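Local structure of beta-galactosidase (Trichoderma reesei, 3OG2) at residues A[410-415]-A[419-424]; A[447-452]-A[489-494]. The protein probably hydrolyses terminal non-reducing beta-D-galactose residues from beta-D-galactosides, as a glycoside hydrolase of family 35. One frame throughout, in Å; residues are numbered along the deposited sequence. Where two conformers were deposited one is given.

Contact 1: A[410-415]-A[419-424]. With NAG (2-acetamido-2-deoxy-beta-D-glucopyranose), chain D.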
loop_
_atom_site.group_PDB
_atom_site.type_symbol
_atom_site.label_atom_id
_atom_site.label_comp_id
_atom_site.label_asym_id
_atom_site.label_seq_id
_atom_site.Cartn_x
_atom_site.Cartn_y
_atom_site.Cartn_z
ATOM N N VAL A 410 28.492 -3.157 3.411
ATOM C CA VAL A 410 29.395 -2.422 2.533
ATOM C C VAL A 410 28.599 -1.598 1.539
ATOM O O VAL A 410 27.644 -2.104 0.932
ATOM C CB VAL A 410 30.298 -3.425 1.770
ATOM C CG1 VAL A 410 31.303 -2.670 0.908
ATOM C CG2 VAL A 410 30.978 -4.427 2.714
ATOM N N ARG A 411 28.951 -0.312 1.375
ATOM C CA ARG A 411 28.307 0.532 0.378
ATOM C C ARG A 411 29.382 1.407 -0.251
ATOM O O ARG A 411 30.500 1.553 0.273
ATOM C CB ARG A 411 27.194 1.398 1.002
ATOM C CG ARG A 411 27.705 2.361 2.063
ATOM C CD ARG A 411 26.622 3.380 2.357
ATOM N NE ARG A 411 26.863 4.286 3.461
ATOM C CZ ARG A 411 27.567 5.410 3.305
ATOM N NH1 ARG A 411 28.122 5.760 2.145
ATOM N NH2 ARG A 411 27.698 6.202 4.381
ATOM N N HIS A 412 29.035 2.037 -1.370
ATOM C CA HIS A 412 29.940 3.075 -1.880
ATOM C C HIS A 412 29.999 4.243 -0.898
ATOM O O HIS A 412 29.003 4.640 -0.286
ATOM C CB HIS A 412 29.427 3.592 -3.229
ATOM C CG HIS A 412 29.519 2.568 -4.324
ATOM N ND1 HIS A 412 30.678 2.311 -5.006
ATOM C CD2 HIS A 412 28.587 1.734 -4.856
ATOM C CE1 HIS A 412 30.483 1.371 -5.919
ATOM N NE2 HIS A 412 29.205 1.009 -5.838
ATOM N N ALA A 413 31.171 4.859 -0.774
ATOM C CA ALA A 413 31.315 5.990 0.128
ATOM C C ALA A 413 30.393 7.149 -0.226
ATOM O O ALA A 413 29.817 7.785 0.653
ATOM C CB ALA A 413 32.764 6.515 0.094
ATOM N N ASN A 414 30.248 7.468 -1.520
ATOM C CA ASN A 414 29.156 8.264 -2.034
ATOM C C ASN A 414 28.014 7.283 -2.286
ATOM O O ASN A 414 28.057 6.517 -3.227
ATOM C CB ASN A 414 29.590 8.978 -3.324
ATOM C CG ASN A 414 28.396 9.697 -3.934
ATOM O OD1 ASN A 414 27.265 9.679 -3.452
ATOM N ND2 ASN A 414 28.637 10.310 -5.094
ATOM N N TYR A 415 27.000 7.308 -1.430
ATOM C CA TYR A 415 25.974 6.281 -1.426
ATOM C C TYR A 415 25.224 6.278 -2.759
ATOM O O TYR A 415 24.566 5.264 -3.041
ATOM C CB TYR A 415 24.991 6.434 -0.241
ATOM C CG TYR A 415 23.847 7.385 -0.554
ATOM C CD1 TYR A 415 23.999 8.769 -0.473
ATOM C CD2 TYR A 415 22.620 6.877 -0.924
ATOM C CE1 TYR A 415 22.996 9.654 -0.750
ATOM C CE2 TYR A 415 21.579 7.725 -1.236
ATOM C CZ TYR A 415 21.764 9.089 -1.137
ATOM O OH TYR A 415 20.708 9.893 -1.442
ATOM N N ASP A 419 29.115 4.142 -9.970
ATOM C CA ASP A 419 30.330 3.519 -10.459
ATOM C C ASP A 419 30.563 2.151 -9.851
ATOM O O ASP A 419 29.920 1.738 -8.889
ATOM C CB ASP A 419 31.515 4.413 -10.083
ATOM C CG ASP A 419 31.433 5.724 -10.845
ATOM O OD1 ASP A 419 30.911 5.701 -11.978
ATOM O OD2 ASP A 419 31.864 6.746 -10.308
ATOM N N THR A 420 31.505 1.432 -10.454
ATOM C CA THR A 420 31.945 0.149 -9.926
ATOM C C THR A 420 33.245 0.309 -9.157
ATOM O O THR A 420 34.193 0.946 -9.618
ATOM C CB THR A 420 32.142 -0.892 -11.048
ATOM O OG1 THR A 420 30.855 -1.177 -11.610
ATOM C CG2 THR A 420 32.603 -2.219 -10.508
ATOM N N ALA A 421 33.333 -0.257 -7.973
ATOM C CA ALA A 421 34.498 -0.249 -7.124
ATOM C C ALA A 421 35.070 -1.640 -6.979
ATOM O O ALA A 421 34.332 -2.591 -6.824
ATOM C CB ALA A 421 34.056 0.272 -5.756
ATOM N N SER A 422 36.377 -1.763 -7.058
ATOM C CA SER A 422 37.124 -2.971 -6.738
ATOM C C SER A 422 37.709 -2.837 -5.355
ATOM O O SER A 422 38.247 -1.785 -5.011
ATOM C CB SER A 422 38.295 -3.123 -7.714
ATOM O OG SER A 422 37.761 -3.258 -9.047
ATOM N N TYR A 423 37.608 -3.881 -4.529
ATOM C CA TYR A 423 38.063 -3.769 -3.164
ATOM C C TYR A 423 38.407 -5.144 -2.604
ATOM O O TYR A 423 38.086 -6.184 -3.214
ATOM C CB TYR A 423 36.975 -3.073 -2.321
ATOM C CG TYR A 423 35.732 -3.866 -2.039
ATOM C CD1 TYR A 423 34.761 -3.996 -3.027
ATOM C CD2 TYR A 423 35.497 -4.492 -0.810
ATOM C CE1 TYR A 423 33.589 -4.720 -2.796
ATOM C CE2 TYR A 423 34.326 -5.209 -0.561
ATOM C CZ TYR A 423 33.379 -5.313 -1.572
ATOM O OH TYR A 423 32.246 -6.059 -1.319
ATOM N N THR A 424 39.035 -5.110 -1.435
ATOM C CA THR A 424 39.211 -6.267 -0.609
ATOM C C THR A 424 38.779 -5.874 0.798
ATOM O O THR A 424 38.638 -4.673 1.073
ATOM C CB THR A 424 40.673 -6.781 -0.599
ATOM O OG1 THR A 424 41.425 -5.752 0.010
ATOM C CG2 THR A 424 41.192 -7.055 -2.024
HETATM C C1 NAG D . 27.544 10.712 -5.962
HETATM C C2 NAG D . 28.043 12.065 -6.445
HETATM C C3 NAG D . 27.111 12.614 -7.511
HETATM C C4 NAG D . 26.597 11.632 -8.571
HETATM C C5 NAG D . 26.212 10.267 -7.962
HETATM C C6 NAG D . 25.996 9.159 -8.984
HETATM C C7 NAG D . 29.182 13.318 -4.620
HETATM C C8 NAG D . 28.896 14.071 -3.346
HETATM N N2 NAG D . 28.121 13.045 -5.375
HETATM O O3 NAG D . 27.590 13.838 -8.017
HETATM O O4 NAG D . 25.441 12.208 -9.127
HETATM O O5 NAG D . 27.268 9.916 -7.093
HETATM O O6 NAG D . 27.253 8.827 -9.596
HETATM O O7 NAG D . 30.349 13.361 -5.042
#

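Contact 2: A[447-452]-A[489-494]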
loop_
_atom_site.group_PDB
_atom_site.type_symbol
_atom_site.label_atom_id
_atom_site.label_comp_id
_atom_site.label_asym_id
_atom_site.label_seq_id
_atom_site.Cartn_x
_atom_site.Cartn_y
_atom_site.Cartn_z
ATOM N N GLY A 447 27.341 -0.362 -9.406
ATOM C CA GLY A 447 26.633 0.854 -9.078
ATOM C C GLY A 447 25.377 0.630 -8.235
ATOM O O GLY A 447 24.622 -0.316 -8.479
ATOM N N ARG A 448 25.192 1.513 -7.263
ATOM C CA ARG A 448 23.984 1.456 -6.381
ATOM C C ARG A 448 23.706 0.055 -5.893
ATOM O O ARG A 448 22.575 -0.443 -5.897
ATOM C CB ARG A 448 22.789 2.083 -7.102
ATOM C CG ARG A 448 23.057 3.582 -7.187
ATOM C CD ARG A 448 21.918 4.346 -7.822
ATOM N NE ARG A 448 22.256 5.767 -7.813
ATOM C CZ ARG A 448 21.480 6.736 -8.273
ATOM N NH1 ARG A 448 20.285 6.458 -8.777
ATOM N NH2 ARG A 448 21.930 7.986 -8.216
ATOM N N ASP A 449 24.770 -0.574 -5.409
ATOM C CA ASP A 449 24.663 -1.875 -4.727
ATOM C C ASP A 449 25.225 -1.740 -3.328
ATOM O O ASP A 449 26.044 -0.858 -3.040
ATOM C CB ASP A 449 25.370 -2.968 -5.535
ATOM C CG ASP A 449 24.908 -4.338 -5.113
ATOM O OD1 ASP A 449 23.934 -4.531 -4.317
ATOM O OD2 ASP A 449 25.544 -5.354 -5.525
ATOM N N SER A 450 24.772 -2.620 -2.465
ATOM C CA SER A 450 25.319 -2.751 -1.097
ATOM C C SER A 450 25.290 -4.231 -0.748
ATOM O O SER A 450 24.398 -4.953 -1.167
ATOM C CB SER A 450 24.450 -1.941 -0.146
ATOM O OG SER A 450 24.877 -2.088 1.193
ATOM N N LYS A 451 26.289 -4.683 0.006
ATOM C CA LYS A 451 26.386 -6.099 0.330
ATOM C C LYS A 451 26.535 -6.275 1.811
ATOM O O LYS A 451 27.071 -5.385 2.452
ATOM C CB LYS A 451 27.607 -6.740 -0.346
ATOM C CG LYS A 451 27.376 -6.698 -1.869
ATOM C CD LYS A 451 27.959 -7.866 -2.612
ATOM C CE LYS A 451 27.974 -7.514 -4.098
ATOM N NZ LYS A 451 26.719 -8.024 -4.728
ATOM N N ILE A 452 26.116 -7.420 2.304
ATOM C CA ILE A 452 26.421 -7.845 3.655
ATOM C C ILE A 452 27.382 -9.028 3.565
ATOM O O ILE A 452 27.083 -10.083 3.024
ATOM C CB ILE A 452 25.164 -8.205 4.461
ATOM C CG1 ILE A 452 24.023 -7.257 4.078
ATOM C CG2 ILE A 452 25.482 -8.240 5.955
ATOM C CD1 ILE A 452 23.320 -6.524 5.205
ATOM N N ALA A 489 26.167 -10.763 -11.181
ATOM C CA ALA A 489 26.959 -11.358 -12.276
ATOM C C ALA A 489 28.342 -10.730 -12.423
ATOM O O ALA A 489 28.522 -9.515 -12.299
ATOM C CB ALA A 489 26.197 -11.209 -13.580
ATOM N N GLN A 490 29.318 -11.615 -12.692
ATOM C CA GLN A 490 30.727 -11.261 -12.910
ATOM C C GLN A 490 31.434 -10.869 -11.603
ATOM O O GLN A 490 32.631 -10.481 -11.656
ATOM C CB GLN A 490 30.932 -10.159 -13.965
ATOM C CG GLN A 490 30.497 -10.712 -15.327
ATOM C CD GLN A 490 30.767 -12.213 -15.347
ATOM O OE1 GLN A 490 31.885 -12.647 -15.044
ATOM N NE2 GLN A 490 29.743 -12.994 -15.684
ATOM N N GLU A 491 30.786 -10.939 -10.447
ATOM C CA GLU A 491 31.493 -10.666 -9.169
ATOM C C GLU A 491 32.262 -11.885 -8.712
ATOM O O GLU A 491 31.725 -13.022 -8.716
ATOM C CB GLU A 491 30.488 -10.290 -8.105
ATOM C CG GLU A 491 29.816 -8.925 -8.218
ATOM C CD GLU A 491 28.621 -8.801 -7.268
ATOM O OE1 GLU A 491 28.427 -9.615 -6.337
ATOM O OE2 GLU A 491 27.829 -7.834 -7.503
ATOM N N LEU A 492 33.521 -11.693 -8.310
ATOM C CA LEU A 492 34.276 -12.747 -7.669
ATOM C C LEU A 492 33.908 -12.780 -6.197
ATOM O O LEU A 492 33.889 -11.722 -5.565
ATOM C CB LEU A 492 35.774 -12.518 -7.759
ATOM C CG LEU A 492 36.712 -13.539 -7.091
ATOM C CD1 LEU A 492 36.680 -14.896 -7.788
ATOM C CD2 LEU A 492 38.165 -13.028 -7.099
ATOM N N HIS A 493 33.640 -13.972 -5.687
ATOM C CA HIS A 493 33.337 -14.135 -4.263
ATOM C C HIS A 493 34.143 -15.267 -3.663
ATOM O O HIS A 493 34.641 -16.155 -4.374
ATOM C CB HIS A 493 31.837 -14.466 -4.084
ATOM C CG HIS A 493 31.058 -13.192 -4.284
ATOM N ND1 HIS A 493 31.126 -12.227 -3.296
ATOM C CD2 HIS A 493 30.298 -12.692 -5.280
ATOM C CE1 HIS A 493 30.390 -11.190 -3.689
ATOM N NE2 HIS A 493 29.904 -11.477 -4.879
ATOM N N GLU A 494 34.316 -15.198 -2.334
ATOM C CA GLU A 494 35.030 -16.269 -1.639
ATOM C C GLU A 494 34.328 -16.559 -0.318
ATOM O O GLU A 494 33.831 -15.610 0.333
ATOM C CB GLU A 494 36.492 -15.833 -1.452
ATOM C CG GLU A 494 37.325 -17.005 -0.946
ATOM C CD GLU A 494 38.761 -16.528 -0.727
ATOM O OE1 GLU A 494 39.533 -16.445 -1.723
ATOM O OE2 GLU A 494 39.042 -16.177 0.457
HETATM O O HOH W 1 28.051 -5.319 -6.564
#

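Contact 1: A[410-415]-A[419-424]
The imidazole of H412 reaches across to the start of 419-424, where its CE1 stands 3.0 Å from the carbonyl oxygen of D419 and 3.7 Å from CB of A421. The methyl of A421 sits obliquely to the ring, while the backbone around T420 and A421 lies at the ring's edge. CG of H412 is turned anti to its own carbonyl carbon (chi1 -68°), which carries the ring out from strand 406-412 to the neighbouring backbone. NE2 is 3.2 Å from D419 O, but the angle is too poor for a hydrogen bond; its partner is the carbonyl oxygen of T446. Further along, CG1 of V410 touches the phenol end of Y423, 4.2 Å from CZ, the two side chains crossing obliquely. Both residues are buried; Y423 OH is hydrogen-bonded to H453 NE2, and I394 also packs on the Y423 ring. What is loose is the side chains of D419 and T420, both exposed, the latter pointing away. N414 carries an N-linked sugar, its ND2 joined to C1 of the N-acetylglucosamine at 1.5 Å. No hydrogen bond joins the two segments directly: apolar packing and the close approach of H412 CE1 to D419 O make the contact, while 443-446 ties both through hydrogen bonds. Bonded to the T446 carbonyl, H412 NE2 must carry a proton.

Contact 2: A[447-452]-A[489-494]
K451 and E491 approach from opposite directions and meet in a buried salt bridge, NZ lying 2.8 Å from OE1 with a weaker bond to OE2. The ammonium comes to OE1 on its syn side, somewhat out of the carboxylate plane. The lysine chain bends at chi2 and again at chi4 (-93°), and this last bend swings NZ back toward its own segment, where D449 OD2 accepts a further bond at 3.0 Å, also on the syn side. D449 and E491 also approach from opposite directions, their carboxylate planes 33° apart. The two like-charged oxygens, D449 OD2 and E491 OE2, stay 3.9 Å from each other; K451 NZ bonds to both, and a water lies within hydrogen-bonding distance of both, 2.7 Å from E491 OE2. K451 and R552 would favour the ionised form of D449, and K451 with the H493 N-H probably that of E491. On the anti side of E491 OE1, turned away from its other oxygen, H493 NE2 donates almost straight (173°), with OE1 in the ring plane. CD of K451 also lies near that plane. H493 ND1 is engaged by T468 OG1, which fixes the rotation of the imidazole. The arrangement is a buried salt-bridge network, extended by a His-carboxylate hydrogen bond, that spans from the start of strand 450-459 to that of strand 492-497, past the intervening strand 462-467, in beta-galactosidase domain 2.

How the contacts relate
Followed from the N terminus, strand 406-412 runs into the turn that carries the glycan, and contact 1 closes this short loop as the chain enters strand 421-427 of a separate three-stranded sheet. The chain then passes through strand 443-445 and reaches 447-452, where contact 2 opens; after 36 intervening residues it closes at 489-494, leading into strand 492-497. The loops are in series, neither nested nor crossed. They meet side by side, strands 406-412 and 450-459 being neighbours: V410 N pairs with K451 O, and V410 O with S450 OG. Contact 1 joins two sheets; contact 2 reaches across strand 462-467 within the larger, after the chain has visited the five-stranded sheet through 470-476 and 481-487.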